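PDB 4MR0: plasmin and fibronectin-binding protein A, which acts as a pneumococcal surface adhesin and invasin, binding human fibronectin, plasmin, plasminogen and serum albumin. Local coordinates for residues I299-K313 against L345-Q359. Numbering follows the deposited sequence.
With MN (manganese (II) ion), chain G.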
# COMPACT_ATOMS: atom_id res chain seq x y z
N ILE A 299 11.92 -0.28 -7.98
CA ILE A 299 11.27 -1.37 -7.26
C ILE A 299 10.36 -0.93 -6.10
O ILE A 299 9.19 -1.29 -6.06
CB ILE A 299 12.31 -2.38 -6.72
CG1 ILE A 299 12.95 -3.12 -7.90
CG2 ILE A 299 11.66 -3.36 -5.77
CD1 ILE A 299 14.00 -4.15 -7.49
N ILE A 300 10.90 -0.17 -5.15
CA ILE A 300 10.12 0.26 -4.00
C ILE A 300 9.01 1.27 -4.33
O ILE A 300 8.21 1.61 -3.47
CB ILE A 300 11.02 0.84 -2.89
CG1 ILE A 300 11.73 2.10 -3.39
CG2 ILE A 300 12.05 -0.21 -2.47
CD1 ILE A 300 12.56 2.80 -2.32
N SER A 301 8.97 1.74 -5.57
CA SER A 301 7.94 2.69 -5.96
C SER A 301 6.75 1.95 -6.57
O SER A 301 5.86 2.56 -7.15
CB SER A 301 8.50 3.68 -6.99
OG SER A 301 8.75 3.03 -8.22
N LYS A 302 6.74 0.62 -6.43
CA LYS A 302 5.65 -0.16 -7.00
C LYS A 302 4.73 -0.82 -5.98
O LYS A 302 4.83 -2.02 -5.72
CB LYS A 302 6.22 -1.23 -7.94
CG LYS A 302 6.83 -0.66 -9.21
CD LYS A 302 5.85 0.30 -9.90
CE LYS A 302 6.35 0.73 -11.27
NZ LYS A 302 7.73 1.29 -11.21
N GLU A 303 3.82 -0.03 -5.41
CA GLU A 303 2.86 -0.52 -4.42
C GLU A 303 1.76 -1.29 -5.15
O GLU A 303 1.32 -0.87 -6.22
CB GLU A 303 2.24 0.66 -3.66
CG GLU A 303 3.24 1.59 -2.98
CD GLU A 303 3.68 2.75 -3.86
OE1 GLU A 303 3.31 2.78 -5.06
OE2 GLU A 303 4.38 3.65 -3.35
N SER A 304 1.31 -2.41 -4.58
CA SER A 304 0.24 -3.18 -5.21
C SER A 304 -1.07 -2.39 -5.22
O SER A 304 -1.89 -2.52 -6.14
CB SER A 304 0.08 -4.52 -4.50
OG SER A 304 1.25 -5.29 -4.69
N ILE A 305 -1.27 -1.59 -4.19
CA ILE A 305 -2.43 -0.71 -4.11
C ILE A 305 -1.89 0.66 -3.77
O ILE A 305 -1.46 0.92 -2.65
CB ILE A 305 -3.44 -1.12 -3.02
CG1 ILE A 305 -4.02 -2.51 -3.33
CG2 ILE A 305 -4.57 -0.10 -2.97
CD1 ILE A 305 -5.00 -3.01 -2.28
N GLN A 306 -1.88 1.54 -4.76
CA GLN A 306 -1.39 2.90 -4.57
C GLN A 306 -2.59 3.82 -4.39
O GLN A 306 -3.57 3.74 -5.14
CB GLN A 306 -0.55 3.33 -5.78
CG GLN A 306 -0.01 4.75 -5.70
CD GLN A 306 0.81 5.12 -6.92
OE1 GLN A 306 0.47 4.75 -8.05
NE2 GLN A 306 1.90 5.85 -6.71
N ILE A 307 -2.51 4.69 -3.39
CA ILE A 307 -3.55 5.66 -3.10
C ILE A 307 -2.82 6.98 -3.24
O ILE A 307 -1.93 7.30 -2.46
CB ILE A 307 -4.08 5.47 -1.67
CG1 ILE A 307 -4.61 4.04 -1.50
CG2 ILE A 307 -5.17 6.50 -1.36
CD1 ILE A 307 -4.88 3.65 -0.05
N GLU A 308 -3.22 7.77 -4.23
CA GLU A 308 -2.50 9.00 -4.50
C GLU A 308 -3.39 10.14 -4.97
O GLU A 308 -4.56 9.94 -5.27
CB GLU A 308 -1.48 8.71 -5.60
CG GLU A 308 -2.19 8.39 -6.93
CD GLU A 308 -1.32 7.68 -7.94
OE1 GLU A 308 -0.13 8.05 -8.08
OE2 GLU A 308 -1.84 6.76 -8.62
N PRO A 309 -2.83 11.36 -5.01
CA PRO A 309 -3.61 12.50 -5.49
C PRO A 309 -3.59 12.37 -7.01
O PRO A 309 -2.79 11.61 -7.55
CB PRO A 309 -2.83 13.71 -4.97
CG PRO A 309 -1.42 13.20 -4.88
CD PRO A 309 -1.61 11.80 -4.32
N LEU A 310 -4.46 13.10 -7.69
CA LEU A 310 -4.54 13.00 -9.14
C LEU A 310 -3.66 13.99 -9.91
O LEU A 310 -4.00 15.17 -10.06
CB LEU A 310 -6.01 13.14 -9.57
CG LEU A 310 -6.41 12.88 -11.03
CD1 LEU A 310 -6.00 11.49 -11.46
CD2 LEU A 310 -7.93 13.05 -11.15
N THR A 311 -2.51 13.50 -10.38
CA THR A 311 -1.56 14.30 -11.15
C THR A 311 -1.12 13.46 -12.35
O THR A 311 -1.24 12.24 -12.33
CB THR A 311 -0.30 14.68 -10.33
OG1 THR A 311 0.49 13.51 -10.07
CG2 THR A 311 -0.70 15.33 -9.01
N ARG A 312 -0.60 14.11 -13.38
CA ARG A 312 -0.15 13.38 -14.55
C ARG A 312 1.08 12.52 -14.23
O ARG A 312 1.26 11.44 -14.79
CB ARG A 312 0.14 14.36 -15.70
CG ARG A 312 -1.13 15.07 -16.17
CD ARG A 312 -0.86 16.13 -17.24
NE ARG A 312 -0.41 15.55 -18.50
CZ ARG A 312 -0.17 16.27 -19.60
NH1 ARG A 312 -0.33 17.58 -19.58
NH2 ARG A 312 0.23 15.67 -20.71
N LYS A 313 1.89 13.00 -13.29
CA LYS A 313 3.09 12.28 -12.87
C LYS A 313 2.73 10.92 -12.26
O LYS A 313 3.31 9.90 -12.61
CB LYS A 313 3.87 13.12 -11.85
CG LYS A 313 5.10 12.42 -11.27
CD LYS A 313 6.19 12.25 -12.31
CE LYS A 313 7.36 11.43 -11.75
NZ LYS A 313 7.91 12.01 -10.49
N LEU A 345 4.94 -9.44 -2.94
CA LEU A 345 4.78 -8.04 -3.33
C LEU A 345 5.87 -7.24 -2.61
O LEU A 345 6.35 -7.65 -1.56
CB LEU A 345 3.40 -7.52 -2.89
CG LEU A 345 2.19 -8.44 -3.11
CD1 LEU A 345 0.94 -7.74 -2.59
CD2 LEU A 345 2.04 -8.77 -4.59
N VAL A 346 6.26 -6.11 -3.19
CA VAL A 346 7.29 -5.27 -2.59
C VAL A 346 6.66 -4.43 -1.47
O VAL A 346 7.10 -4.46 -0.32
CB VAL A 346 7.94 -4.34 -3.64
CG1 VAL A 346 8.97 -3.43 -2.98
CG2 VAL A 346 8.61 -5.19 -4.72
N THR A 347 5.61 -3.69 -1.83
CA THR A 347 4.89 -2.84 -0.89
C THR A 347 3.41 -3.08 -1.18
O THR A 347 2.96 -2.89 -2.31
CB THR A 347 5.21 -1.35 -1.12
OG1 THR A 347 6.58 -1.11 -0.77
CG2 THR A 347 4.32 -0.46 -0.26
N ALA A 348 2.66 -3.51 -0.18
CA ALA A 348 1.24 -3.78 -0.40
C ALA A 348 0.39 -2.54 -0.65
O ALA A 348 -0.37 -2.48 -1.62
CB ALA A 348 0.66 -4.58 0.77
N ILE A 349 0.53 -1.53 0.22
CA ILE A 349 -0.29 -0.33 0.12
C ILE A 349 0.47 0.95 0.44
O ILE A 349 1.29 0.97 1.35
CB ILE A 349 -1.48 -0.40 1.12
CG1 ILE A 349 -2.25 -1.70 0.95
CG2 ILE A 349 -2.40 0.80 0.93
CD1 ILE A 349 -3.23 -1.99 2.09
N GLY A 350 0.17 2.01 -0.31
CA GLY A 350 0.81 3.28 -0.01
C GLY A 350 1.02 4.18 -1.20
O GLY A 350 0.29 4.10 -2.19
N THR A 351 2.00 5.06 -1.10
CA THR A 351 2.36 5.94 -2.19
C THR A 351 3.74 6.52 -1.87
O THR A 351 4.22 6.41 -0.74
CB THR A 351 1.31 7.06 -2.41
OG1 THR A 351 1.54 7.66 -3.70
CG2 THR A 351 1.40 8.12 -1.33
N HIS A 352 4.36 7.13 -2.87
CA HIS A 352 5.72 7.64 -2.70
C HIS A 352 5.94 9.01 -3.32
O HIS A 352 7.07 9.34 -3.68
CB HIS A 352 6.66 6.67 -3.39
CG HIS A 352 6.28 6.40 -4.81
ND1 HIS A 352 5.33 5.46 -5.17
CD2 HIS A 352 6.65 7.02 -5.96
CE1 HIS A 352 5.14 5.51 -6.47
NE2 HIS A 352 5.92 6.44 -6.98
N TYR A 353 4.89 9.81 -3.45
CA TYR A 353 5.04 11.10 -4.10
C TYR A 353 4.07 12.16 -3.61
O TYR A 353 2.90 11.87 -3.35
CB TYR A 353 4.88 10.90 -5.61
CG TYR A 353 4.92 12.15 -6.46
CD1 TYR A 353 6.11 12.83 -6.69
CD2 TYR A 353 3.75 12.63 -7.06
CE1 TYR A 353 6.14 13.96 -7.51
CE2 TYR A 353 3.78 13.76 -7.88
CZ TYR A 353 4.98 14.41 -8.10
OH TYR A 353 5.01 15.52 -8.92
N GLN A 354 4.57 13.39 -3.50
CA GLN A 354 3.75 14.52 -3.08
C GLN A 354 4.52 15.80 -3.41
O GLN A 354 5.74 15.80 -3.47
CB GLN A 354 3.44 14.47 -1.58
CG GLN A 354 4.62 14.75 -0.65
CD GLN A 354 4.20 14.89 0.81
OE1 GLN A 354 4.64 14.12 1.67
NE2 GLN A 354 3.34 15.86 1.09
N THR A 355 3.79 16.89 -3.63
CA THR A 355 4.40 18.19 -3.92
C THR A 355 3.51 19.26 -3.30
O THR A 355 2.43 18.97 -2.79
CB THR A 355 4.47 18.48 -5.43
OG1 THR A 355 3.14 18.71 -5.92
CG2 THR A 355 5.09 17.32 -6.19
N LEU A 356 3.96 20.51 -3.35
CA LEU A 356 3.16 21.60 -2.79
C LEU A 356 1.83 21.69 -3.52
O LEU A 356 0.85 22.24 -3.00
CB LEU A 356 3.90 22.94 -2.95
CG LEU A 356 5.16 23.16 -2.12
CD1 LEU A 356 5.79 24.50 -2.52
CD2 LEU A 356 4.81 23.16 -0.63
N SER A 357 1.79 21.14 -4.73
CA SER A 357 0.59 21.17 -5.57
C SER A 357 -0.37 19.98 -5.46
O SER A 357 -1.37 19.94 -6.17
CB SER A 357 1.00 21.34 -7.04
OG SER A 357 1.72 22.54 -7.22
N THR A 358 -0.06 19.01 -4.60
CA THR A 358 -0.95 17.86 -4.45
C THR A 358 -1.64 17.92 -3.09
O THR A 358 -1.03 18.29 -2.09
CB THR A 358 -0.20 16.52 -4.53
OG1 THR A 358 0.74 16.43 -3.45
CG2 THR A 358 0.53 16.39 -5.87
N GLN A 359 -2.92 17.55 -3.06
CA GLN A 359 -3.67 17.54 -1.81
C GLN A 359 -3.54 16.12 -1.23
O GLN A 359 -3.78 15.13 -1.93
CB GLN A 359 -5.14 17.89 -2.05
CG GLN A 359 -5.98 18.08 -0.78
CD GLN A 359 -5.43 19.15 0.16
OE1 GLN A 359 -5.22 20.30 -0.24
NE2 GLN A 359 -5.19 18.78 1.41
MN MN G . 0.04 6.12 -9.77
O HOH W 1 7.06 1.27 -1.35
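Ser301 CB sits over the centre of one face of the His352 ring, and the edge of that ring meets the Glu303 carboxylate. The two segments belong to neighbouring coils of the right-handed parallel beta-helix, the modelled part of this longer adhesin, stacked in parallel register with Ile305 beside Ile349 and Gln306 beside Gly350. His352 ND1 donates to the syn lone pair of Glu303 OE2 at 2.7 Å, nearly straight at 168°; ring and carboxylate are almost coplanar, and a turn about CB-CG of Glu303 (chi2 91°) brings the carboxylate there. Glu303 CG packs 3.6 Å from Thr347 CG2. Where both coils turn a corner, Ser304 N binds Thr347 O and Ile305 N binds Ala348 O; further along, Gly350 N reaches Ile305 O and Gly350 O accepts from Ile307 N. Inside the helix, Ile307 CD1 touches Ile349 CG2 at 3.9 Å. On the other face of the strand from Ile305, Gln306 runs extended, its OE1 on the manganese at 2.2 Å and its NE2 3.3 Å from His352 CE1. Glu308 binds the ion through both oxygens, and Gln271 and Gly314 complete the protein ligands. Beyond, Lys313 CG makes a CH-pi contact over the Tyr353 face, 3.7 Å from Tyr353 CZ, and Lys313 NZ an off-centre cation-pi contact, 4.5 Å from the ring centroid.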